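Endo-beta-mannanase (Rhizomucor miehei, PDB 4QP0) probably catalyses the random hydrolysis of beta-1,4-mannosidic linkages in mannans, galactomannans and glucomannans. Local coordinates at residues H148-E153 / E204-I209; E137-F142 / T196-E201; Y91-A96 / L103-N108; R152-S155 / K160-D163. One frame throughout, in Å; residues are numbered along the deposited sequence.

All four contacts lie in the TIM-barrel domain. Contact 3 comes first along the chain and closes before the others open. It packs helix 87-98 on strand 102-106. Contacts 1 and 2 both join helix 136-151 to helix 192-209, with centres about 14 Å apart. Their segments alternate along the chain. Contact 4 lies in the loop between helix 136-151 and strand 167-171. It shares R152 and E153 with contact 1. Its centre is about 10 Å from that of contact 1 and about 11 Å from that of contact 3. Contacts 2 and 4 do not touch. Contacts 1 to 3 tie outer helices to each other and to a barrel strand, and contact 4 ties the loop.

Contact 1 of 4, residues H148-E153 / E204-I209; sequences HVLNRE and EYIKSI
L150 and I209 bring their CA atoms to 7.5 Å where the ends of helix 136-151 and helix 192-209 pass each other. No hydrogen bond joins the two segments, and the contact rests on a few methyl groups. L150 supplies the main one. Its CG sits beside the backbone N (chi1 -52°), and chi2 of -164° then carries CD1 out from its own helix. CD1 of L150 reaches CB of I209 at 4.0 Å. The same methyl is as close to CG2 of I206, at 4.0 Å, so it lies against two residues one turn apart. It also rests near the main-chain O of I206. The side chain of L150 meets that of I209 at a slant.

I209 offers its CG2 branch as well, which faces both neighbours on the other helix. N151 comes to it almost at a right angle, with OD1 of N151 4.1 Å from CG2 of I209. This is only van der Waals contact. The polar partner of that OD1 is NZ of K162, to which it is hydrogen-bonded.

L150 and I206 are buried; N151 and I209 are nearer the surface. On the inner side, V149, L150 and I206 all rest on W170 of strand 167-171. I206 also reaches V215 of strand 214-216. Y205 extends the contact between the helices by packing on K143, I146 and S147 of helix 136-151.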
# COMPACT_ATOMS: atom_id res chain seq x y z
N HIS A 148 -17.25 -7.29 2.60
CA HIS A 148 -17.90 -7.04 1.32
C HIS A 148 -16.92 -7.11 0.18
O HIS A 148 -17.20 -7.74 -0.85
CB HIS A 148 -18.57 -5.67 1.36
CG HIS A 148 -19.45 -5.40 0.17
ND1 HIS A 148 -20.79 -5.36 0.26
CD2 HIS A 148 -19.14 -5.15 -1.16
CE1 HIS A 148 -21.31 -5.10 -0.95
NE2 HIS A 148 -20.30 -4.97 -1.82
N VAL A 149 -15.76 -6.49 0.36
CA VAL A 149 -14.75 -6.44 -0.69
C VAL A 149 -14.18 -7.82 -0.96
O VAL A 149 -14.12 -8.25 -2.12
CB VAL A 149 -13.63 -5.43 -0.37
CG1 VAL A 149 -12.50 -5.53 -1.38
CG2 VAL A 149 -14.19 -4.02 -0.35
N LEU A 150 -13.79 -8.53 0.10
CA LEU A 150 -13.21 -9.88 -0.05
C LEU A 150 -14.21 -10.90 -0.62
O LEU A 150 -13.81 -11.82 -1.35
CB LEU A 150 -12.66 -10.41 1.28
CG LEU A 150 -11.69 -9.61 2.16
CD1 LEU A 150 -11.04 -10.53 3.18
CD2 LEU A 150 -10.62 -8.90 1.35
N ASN A 151 -15.48 -10.73 -0.28
CA ASN A 151 -16.54 -11.64 -0.73
C ASN A 151 -17.09 -11.33 -2.12
O ASN A 151 -17.67 -12.21 -2.76
CB ASN A 151 -17.69 -11.68 0.28
CG ASN A 151 -17.37 -12.53 1.49
OD1 ASN A 151 -16.96 -13.69 1.37
ND2 ASN A 151 -17.54 -11.96 2.68
N ARG A 152 -16.90 -10.10 -2.59
CA ARG A 152 -17.45 -9.68 -3.88
C ARG A 152 -17.08 -10.65 -4.99
O ARG A 152 -15.93 -11.03 -5.13
CB ARG A 152 -16.98 -8.27 -4.25
CG ARG A 152 -17.75 -7.69 -5.42
CD ARG A 152 -17.15 -6.41 -5.97
NE ARG A 152 -17.61 -6.14 -7.34
CZ ARG A 152 -18.82 -5.68 -7.66
NH1 ARG A 152 -19.72 -5.41 -6.72
NH2 ARG A 152 -19.13 -5.48 -8.93
N GLU A 153 -18.08 -11.04 -5.78
CA GLU A 153 -17.83 -11.74 -7.03
C GLU A 153 -17.45 -10.72 -8.11
O GLU A 153 -18.07 -9.66 -8.22
CB GLU A 153 -19.06 -12.53 -7.48
CG GLU A 153 -18.83 -13.43 -8.69
CD GLU A 153 -20.11 -14.07 -9.20
OE1 GLU A 153 -20.98 -13.35 -9.73
OE2 GLU A 153 -20.23 -15.31 -9.07
N GLU A 204 -6.28 -10.18 11.52
CA GLU A 204 -6.92 -11.45 11.88
C GLU A 204 -8.31 -11.56 11.26
O GLU A 204 -8.67 -12.62 10.75
CB GLU A 204 -6.96 -11.68 13.39
CG GLU A 204 -5.65 -12.23 13.95
CD GLU A 204 -5.55 -12.16 15.47
OE1 GLU A 204 -6.52 -11.74 16.14
OE2 GLU A 204 -4.47 -12.53 16.00
N TYR A 205 -9.07 -10.47 11.27
CA TYR A 205 -10.38 -10.47 10.62
C TYR A 205 -10.28 -10.77 9.12
O TYR A 205 -11.07 -11.54 8.59
CB TYR A 205 -11.15 -9.17 10.87
CG TYR A 205 -12.53 -9.16 10.25
CD1 TYR A 205 -13.58 -9.91 10.82
CD2 TYR A 205 -12.80 -8.42 9.10
CE1 TYR A 205 -14.85 -9.91 10.25
CE2 TYR A 205 -14.07 -8.41 8.53
CZ TYR A 205 -15.09 -9.15 9.11
OH TYR A 205 -16.34 -9.15 8.54
N ILE A 206 -9.30 -10.16 8.45
CA ILE A 206 -9.02 -10.48 7.04
C ILE A 206 -8.67 -11.97 6.90
O ILE A 206 -9.22 -12.65 6.04
CB ILE A 206 -7.91 -9.59 6.42
CG1 ILE A 206 -8.38 -8.14 6.34
CG2 ILE A 206 -7.51 -10.09 5.03
CD1 ILE A 206 -7.29 -7.15 5.98
N LYS A 207 -7.80 -12.48 7.77
CA LYS A 207 -7.40 -13.88 7.70
C LYS A 207 -8.54 -14.90 7.88
O LYS A 207 -8.51 -15.97 7.27
CB LYS A 207 -6.25 -14.18 8.67
CG LYS A 207 -4.90 -13.62 8.22
CD LYS A 207 -4.34 -14.34 6.99
CE LYS A 207 -2.94 -13.86 6.68
NZ LYS A 207 -2.23 -14.76 5.74
N SER A 208 -9.53 -14.56 8.70
CA SER A 208 -10.68 -15.44 8.95
C SER A 208 -11.59 -15.60 7.73
O SER A 208 -12.15 -16.68 7.51
CB SER A 208 -11.47 -15.01 10.20
OG SER A 208 -12.25 -13.85 9.96
N ILE A 209 -11.76 -14.54 6.94
CA ILE A 209 -12.46 -14.65 5.65
C ILE A 209 -11.56 -15.21 4.54
O ILE A 209 -11.94 -16.14 3.82
CB ILE A 209 -13.05 -13.30 5.19
CG1 ILE A 209 -13.99 -12.70 6.26
CG2 ILE A 209 -13.74 -13.44 3.84
CD1 ILE A 209 -15.40 -13.28 6.27

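Contact 2 of 4, residues E137-F142 / T196-E201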
# COMPACT_ATOMS: atom_id res chain seq x y z
N GLU A 137 -17.93 0.57 17.16
CA GLU A 137 -18.86 0.93 16.08
C GLU A 137 -18.12 1.24 14.77
O GLU A 137 -18.48 0.72 13.71
CB GLU A 137 -19.75 2.11 16.51
CG GLU A 137 -21.11 2.17 15.84
CD GLU A 137 -21.79 3.51 16.05
N MET A 138 -17.07 2.06 14.84
CA MET A 138 -16.23 2.39 13.67
C MET A 138 -15.50 1.17 13.08
O MET A 138 -15.47 1.00 11.86
CB MET A 138 -15.21 3.50 14.01
CG MET A 138 -15.79 4.91 14.07
SD MET A 138 -14.62 6.17 14.63
CE MET A 138 -15.70 7.49 15.13
N ILE A 139 -14.93 0.34 13.95
CA ILE A 139 -14.25 -0.90 13.57
C ILE A 139 -15.20 -1.88 12.85
O ILE A 139 -14.78 -2.57 11.91
CB ILE A 139 -13.61 -1.60 14.81
CG1 ILE A 139 -12.55 -0.69 15.46
CG2 ILE A 139 -13.01 -2.96 14.44
CD1 ILE A 139 -12.09 -1.14 16.84
N ASP A 140 -16.45 -1.94 13.30
CA ASP A 140 -17.45 -2.84 12.70
C ASP A 140 -17.86 -2.42 11.29
O ASP A 140 -18.24 -3.26 10.46
CB ASP A 140 -18.67 -2.98 13.60
CG ASP A 140 -18.42 -3.88 14.79
OD1 ASP A 140 -17.47 -4.70 14.72
OD2 ASP A 140 -19.17 -3.79 15.78
N SER A 141 -17.76 -1.12 11.03
CA SER A 141 -18.01 -0.56 9.71
C SER A 141 -16.84 -0.83 8.77
O SER A 141 -17.04 -1.07 7.57
CB SER A 141 -18.27 0.94 9.81
OG SER A 141 -18.70 1.48 8.57
N PHE A 142 -15.62 -0.80 9.31
CA PHE A 142 -14.44 -1.17 8.53
C PHE A 142 -14.50 -2.66 8.22
O PHE A 142 -14.23 -3.07 7.09
CB PHE A 142 -13.14 -0.78 9.24
CG PHE A 142 -11.89 -0.91 8.38
CD1 PHE A 142 -11.96 -0.80 6.98
CD2 PHE A 142 -10.64 -1.13 8.97
CE1 PHE A 142 -10.81 -0.93 6.20
CE2 PHE A 142 -9.49 -1.25 8.19
CZ PHE A 142 -9.58 -1.16 6.81
N THR A 196 -0.84 -1.16 17.27
CA THR A 196 -0.50 -2.55 17.00
C THR A 196 -1.68 -3.50 17.25
O THR A 196 -1.90 -4.43 16.46
CB THR A 196 0.73 -2.98 17.83
OG1 THR A 196 1.86 -2.22 17.39
CG2 THR A 196 1.02 -4.47 17.67
N ALA A 197 -2.43 -3.27 18.32
CA ALA A 197 -3.60 -4.11 18.63
C ALA A 197 -4.71 -3.96 17.59
O ALA A 197 -5.36 -4.94 17.21
CB ALA A 197 -4.11 -3.81 20.04
N TRP A 198 -4.93 -2.74 17.11
CA TRP A 198 -5.87 -2.51 16.02
C TRP A 198 -5.43 -3.21 14.77
O TRP A 198 -6.24 -3.78 14.05
CB TRP A 198 -6.03 -1.01 15.78
CG TRP A 198 -6.84 -0.67 14.55
CD1 TRP A 198 -8.22 -0.71 14.40
CD2 TRP A 198 -6.32 -0.24 13.24
NE1 TRP A 198 -8.58 -0.34 13.13
CE2 TRP A 198 -7.50 -0.04 12.38
CE3 TRP A 198 -5.06 0.01 12.72
CZ2 TRP A 198 -7.39 0.38 11.06
CZ3 TRP A 198 -4.96 0.43 11.39
CH2 TRP A 198 -6.10 0.61 10.58
N ILE A 199 -4.13 -3.18 14.50
CA ILE A 199 -3.55 -3.88 13.34
C ILE A 199 -3.74 -5.39 13.48
O ILE A 199 -3.98 -6.08 12.50
CB ILE A 199 -2.04 -3.59 13.19
CG1 ILE A 199 -1.80 -2.10 12.88
CG2 ILE A 199 -1.40 -4.51 12.15
CD1 ILE A 199 -2.20 -1.67 11.49
N LYS A 200 -3.63 -5.88 14.72
CA LYS A 200 -3.72 -7.31 15.01
C LYS A 200 -5.08 -7.87 14.62
O LYS A 200 -5.16 -8.80 13.81
CB LYS A 200 -3.42 -7.56 16.49
CG LYS A 200 -3.38 -9.02 16.91
CD LYS A 200 -2.93 -9.14 18.36
CE LYS A 200 -2.64 -10.58 18.74
NZ LYS A 200 -3.89 -11.34 19.00
N GLU A 201 -6.15 -7.29 15.17
CA GLU A 201 -7.50 -7.82 14.98
C GLU A 201 -8.07 -7.61 13.57
O GLU A 201 -8.81 -8.46 13.08
CB GLU A 201 -8.47 -7.29 16.05
CG GLU A 201 -9.09 -5.93 15.74
CD GLU A 201 -10.27 -5.62 16.64
OE1 GLU A 201 -10.34 -4.48 17.14
OE2 GLU A 201 -11.12 -6.52 16.85
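F142 and W198 make the aromatic part of this contact between two outer helices. CE2 of F142 comes within 3.9 Å of CZ2 of W198, and the neighbouring ring atom CD2 of F142 is 4.1 Å from the same CZ2. The side chains run at about a right angle to each other, yet their ring planes are not far from parallel. Each CG lies opposite its own main-chain N, with chi1 of -170° for F142 and 172° for W198, and this sends both rings into the space between the helices.

The aliphatic part is I139. Its CG1 lies at the edge of the indole, near the ring plane, with CG1 of I139 4.5 Å from CD1 of W198.

The remaining touch is mixed. E201 lies across I139 at about a right angle, and OE1 of E201 is 3.8 Å from CD1 of I139. CG of E201 is flanked by its own main-chain N and C, and the chain then runs extended toward the other helix. Its other oxygen, OE2, has a long and weak ion pair with K143.

The axes of the two short segments come no closer than 12.6 Å and cross at -38°. At this distance the large rings bridge the gap. F132 and Y133 add further aromatic contacts, to F142 and W198 respectively. I202 of helix 192-209 also packs on I139 and F142. Roughly co-directional helices packed side by side around a parallel beta barrel are characteristic of the TIM-barrel fold of glycoside hydrolase family 5.

Contact 3 of 4, residues Y91-A96 / L103-N108; sequences YIIQQA and LIFTLN
I92, I93 and A96 of helix 87-98 pack on L103 and F105 of strand 102-106, within a beta-alpha-beta unit of the TIM barrel. Strand 51-55 comes earlier in the chain and pairs in parallel with strand 102-106. The helix lies between them in sequence. It runs nearly antiparallel to the strand that follows it, at 161° between the short segments, and their axes are 10.7 Å apart.

L103 has the largest share of the buried area and touches with both methyls. CD1 of L103 lies 3.8 Å from CB of A96 and also 3.8 Å from CA of I93, so it presses on the helix backbone itself. CD2 of L103 takes the other branch and meets CG2 of I92 at 3.9 Å. With CG of L103 beside its own N (chi1 -70°), one methyl is turned to A96 and the other to I92.

F105 turns an edge to the helix. CG1 of I93 lies in the plane of the F105 ring, 3.9 Å from CZ of F105, and the two side chains cross at about a right angle. One ring face is covered near its rim by CB of L103. The alternate residues face the other way, where OG1 of T106 is hydrogen-bonded to OE1 of E171.

All five touching residues are buried, and every touching atom across the contact is carbon. No hydrogen bond crosses it, so helix and strand are held here by apolar packing and shape.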
# COMPACT_ATOMS: atom_id res chain seq x y z
N TYR A 91 -13.01 -4.36 -13.24
CA TYR A 91 -12.36 -4.12 -14.52
C TYR A 91 -10.84 -4.04 -14.36
O TYR A 91 -10.10 -4.52 -15.21
CB TYR A 91 -12.92 -2.87 -15.20
CG TYR A 91 -12.32 -2.62 -16.57
CD1 TYR A 91 -12.74 -3.35 -17.69
CD2 TYR A 91 -11.31 -1.67 -16.74
CE1 TYR A 91 -12.18 -3.13 -18.94
CE2 TYR A 91 -10.74 -1.44 -17.99
CZ TYR A 91 -11.18 -2.17 -19.08
OH TYR A 91 -10.61 -1.93 -20.31
N ILE A 92 -10.39 -3.43 -13.26
CA ILE A 92 -8.96 -3.33 -12.98
C ILE A 92 -8.34 -4.72 -12.81
O ILE A 92 -7.33 -5.03 -13.45
CB ILE A 92 -8.68 -2.44 -11.75
CG1 ILE A 92 -8.94 -0.98 -12.09
CG2 ILE A 92 -7.23 -2.61 -11.28
CD1 ILE A 92 -9.11 -0.08 -10.88
N ILE A 93 -8.97 -5.55 -11.99
CA ILE A 93 -8.52 -6.93 -11.75
C ILE A 93 -8.45 -7.72 -13.05
O ILE A 93 -7.59 -8.58 -13.21
CB ILE A 93 -9.43 -7.68 -10.77
CG1 ILE A 93 -9.59 -6.90 -9.45
CG2 ILE A 93 -8.90 -9.08 -10.48
CD1 ILE A 93 -10.65 -7.48 -8.53
N GLN A 94 -9.38 -7.44 -13.96
CA GLN A 94 -9.51 -8.17 -15.22
C GLN A 94 -8.33 -7.85 -16.14
O GLN A 94 -7.68 -8.76 -16.65
CB GLN A 94 -10.83 -7.81 -15.91
CG GLN A 94 -11.14 -8.66 -17.13
CD GLN A 94 -12.20 -8.04 -18.03
OE1 GLN A 94 -13.18 -8.70 -18.37
NE2 GLN A 94 -12.01 -6.78 -18.40
N GLN A 95 -8.06 -6.56 -16.32
CA GLN A 95 -6.95 -6.10 -17.15
C GLN A 95 -5.61 -6.44 -16.53
O GLN A 95 -4.63 -6.68 -17.26
CB GLN A 95 -7.05 -4.59 -17.40
CG GLN A 95 -8.26 -4.17 -18.22
CD GLN A 95 -8.48 -5.05 -19.43
OE1 GLN A 95 -9.60 -5.49 -19.69
NE2 GLN A 95 -7.41 -5.33 -20.17
N ALA A 96 -5.55 -6.47 -15.20
CA ALA A 96 -4.34 -6.92 -14.51
C ALA A 96 -4.04 -8.38 -14.89
O ALA A 96 -2.96 -8.67 -15.43
CB ALA A 96 -4.47 -6.77 -13.00
N LEU A 103 -1.84 -7.43 -8.07
CA LEU A 103 -2.36 -6.21 -7.44
C LEU A 103 -2.23 -6.22 -5.93
O LEU A 103 -2.62 -7.19 -5.29
CB LEU A 103 -3.83 -6.01 -7.79
CG LEU A 103 -4.25 -5.65 -9.21
CD1 LEU A 103 -5.69 -6.06 -9.43
CD2 LEU A 103 -4.09 -4.16 -9.47
N ILE A 104 -1.70 -5.14 -5.36
CA ILE A 104 -1.73 -4.94 -3.91
C ILE A 104 -2.80 -3.90 -3.59
O ILE A 104 -2.64 -2.72 -3.88
CB ILE A 104 -0.35 -4.48 -3.34
CG1 ILE A 104 0.73 -5.55 -3.59
CG2 ILE A 104 -0.45 -4.21 -1.86
CD1 ILE A 104 2.13 -5.11 -3.21
N PHE A 105 -3.91 -4.35 -3.02
CA PHE A 105 -5.04 -3.46 -2.73
C PHE A 105 -4.96 -2.92 -1.32
O PHE A 105 -4.88 -3.68 -0.36
CB PHE A 105 -6.38 -4.19 -2.92
CG PHE A 105 -6.85 -4.28 -4.35
CD1 PHE A 105 -6.93 -3.14 -5.16
CD2 PHE A 105 -7.26 -5.50 -4.89
CE1 PHE A 105 -7.37 -3.23 -6.48
CE2 PHE A 105 -7.70 -5.59 -6.20
CZ PHE A 105 -7.76 -4.46 -7.00
N THR A 106 -4.98 -1.60 -1.20
CA THR A 106 -4.97 -0.94 0.11
C THR A 106 -6.41 -0.58 0.47
O THR A 106 -7.13 0.01 -0.34
CB THR A 106 -4.06 0.30 0.10
OG1 THR A 106 -2.77 -0.06 -0.43
CG2 THR A 106 -3.87 0.87 1.50
N LEU A 107 -6.85 -0.96 1.67
CA LEU A 107 -8.28 -0.94 1.98
C LEU A 107 -8.81 0.31 2.69
O LEU A 107 -10.02 0.46 2.88
CB LEU A 107 -8.65 -2.20 2.78
CG LEU A 107 -8.64 -3.52 2.01
CD1 LEU A 107 -8.60 -4.69 2.97
CD2 LEU A 107 -9.84 -3.64 1.07
N ASN A 108 -7.89 1.20 3.06
CA ASN A 108 -8.22 2.42 3.79
C ASN A 108 -7.01 3.35 3.70
O ASN A 108 -5.97 2.97 3.15
CB ASN A 108 -8.55 2.10 5.25
CG ASN A 108 -9.56 3.06 5.86
OD1 ASN A 108 -9.61 4.24 5.50
ND2 ASN A 108 -10.36 2.55 6.79

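Contact 4 of 4, residues R152-S155 / K160-D163; sequences RENS and KYKD
R152 and Y161 run alongside each other in the same direction. CB of R152 sits over the centre of the Y161 ring, 4.2 Å from the centroid and only 5° off the ring normal. This is a CH-pi contact. The arginine has CG opposite its main-chain N (chi1 -168°) and stays extended to NE, so the chain follows the ring toward its hydroxyl. There CD of R152 is 3.5 Å from OH of Y161. The guanidinium does not stack on the ring, and the two planes are 71° apart. Both polar ends go to D90 of helix 87-98. OD2 of D90 forms a salt bridge with NH2 of R152, and OD1 of D90 is hydrogen-bonded to OH of Y161. The carboxylate thus helps to hold both groups.

The backbones meet in a single beta bridge between E153 and K160, with their CA atoms 4.1 Å apart. It closes the turn between these two residues, within the loop that leads from helix 136-151 to strand 167-171 of the barrel. N of Y161 donates to O of R152 at 3.0 Å. CA of K160 makes a further CH...O contact to O of R152, at 3.2 Å.

N154 approaches the tyrosine from another direction. CA of N154 lies at the ring edge, near its plane, 4.4 Å from CE1 of Y161. Its OD1 accepts from N of L156, as in an Asx turn. The Y161 side chain also touches I89 and I93 of helix 87-98, and I167 and W170 of strand 167-171.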
# COMPACT_ATOMS: atom_id res chain seq x y z
N ARG A 152 -16.90 -10.10 -2.59
CA ARG A 152 -17.45 -9.68 -3.88
C ARG A 152 -17.08 -10.65 -4.99
O ARG A 152 -15.93 -11.03 -5.13
CB ARG A 152 -16.98 -8.27 -4.25
CG ARG A 152 -17.75 -7.69 -5.42
CD ARG A 152 -17.15 -6.41 -5.97
NE ARG A 152 -17.61 -6.14 -7.34
CZ ARG A 152 -18.82 -5.68 -7.66
NH1 ARG A 152 -19.72 -5.41 -6.72
NH2 ARG A 152 -19.13 -5.48 -8.93
N GLU A 153 -18.08 -11.04 -5.78
CA GLU A 153 -17.83 -11.74 -7.03
C GLU A 153 -17.45 -10.72 -8.11
O GLU A 153 -18.07 -9.66 -8.22
CB GLU A 153 -19.06 -12.53 -7.48
CG GLU A 153 -18.83 -13.43 -8.69
CD GLU A 153 -20.11 -14.07 -9.20
OE1 GLU A 153 -20.98 -13.35 -9.73
OE2 GLU A 153 -20.23 -15.31 -9.07
N ASN A 154 -16.44 -11.05 -8.90
CA ASN A 154 -16.04 -10.20 -10.01
C ASN A 154 -17.13 -10.29 -11.07
O ASN A 154 -17.34 -11.36 -11.65
CB ASN A 154 -14.71 -10.65 -10.59
CG ASN A 154 -14.09 -9.63 -11.52
OD1 ASN A 154 -14.71 -9.18 -12.49
ND2 ASN A 154 -12.85 -9.25 -11.23
N SER A 155 -17.81 -9.18 -11.33
CA SER A 155 -18.93 -9.17 -12.27
C SER A 155 -18.52 -9.40 -13.73
O SER A 155 -19.37 -9.66 -14.58
CB SER A 155 -19.77 -7.90 -12.12
OG SER A 155 -19.09 -6.76 -12.63
N LYS A 160 -14.54 -14.64 -7.04
CA LYS A 160 -14.59 -13.87 -5.80
C LYS A 160 -13.20 -13.27 -5.56
O LYS A 160 -12.20 -13.90 -5.91
CB LYS A 160 -15.00 -14.74 -4.61
CG LYS A 160 -16.40 -15.33 -4.71
CD LYS A 160 -16.89 -15.86 -3.37
CE LYS A 160 -18.16 -16.67 -3.54
NZ LYS A 160 -18.70 -17.14 -2.24
N TYR A 161 -13.16 -12.07 -4.99
CA TYR A 161 -11.89 -11.38 -4.70
C TYR A 161 -10.97 -12.26 -3.88
O TYR A 161 -9.82 -12.50 -4.27
CB TYR A 161 -12.14 -10.05 -3.99
CG TYR A 161 -12.61 -8.93 -4.89
CD1 TYR A 161 -13.20 -9.20 -6.14
CD2 TYR A 161 -12.50 -7.61 -4.49
CE1 TYR A 161 -13.63 -8.17 -6.96
CE2 TYR A 161 -12.95 -6.58 -5.30
CZ TYR A 161 -13.51 -6.86 -6.53
OH TYR A 161 -13.94 -5.83 -7.34
N LYS A 162 -11.49 -12.78 -2.76
CA LYS A 162 -10.72 -13.65 -1.89
C LYS A 162 -10.17 -14.91 -2.57
O LYS A 162 -9.23 -15.53 -2.07
CB LYS A 162 -11.55 -14.03 -0.66
CG LYS A 162 -12.80 -14.83 -0.96
CD LYS A 162 -13.65 -14.97 0.30
CE LYS A 162 -14.77 -15.97 0.09
NZ LYS A 162 -15.71 -16.04 1.26
N ASP A 163 -10.75 -15.30 -3.71
CA ASP A 163 -10.28 -16.48 -4.43
C ASP A 163 -9.47 -16.11 -5.67
O ASP A 163 -9.08 -16.99 -6.43
CB ASP A 163 -11.45 -17.39 -4.79
CG ASP A 163 -12.19 -17.92 -3.57
OD1 ASP A 163 -11.55 -18.25 -2.55
OD2 ASP A 163 -13.44 -18.02 -3.63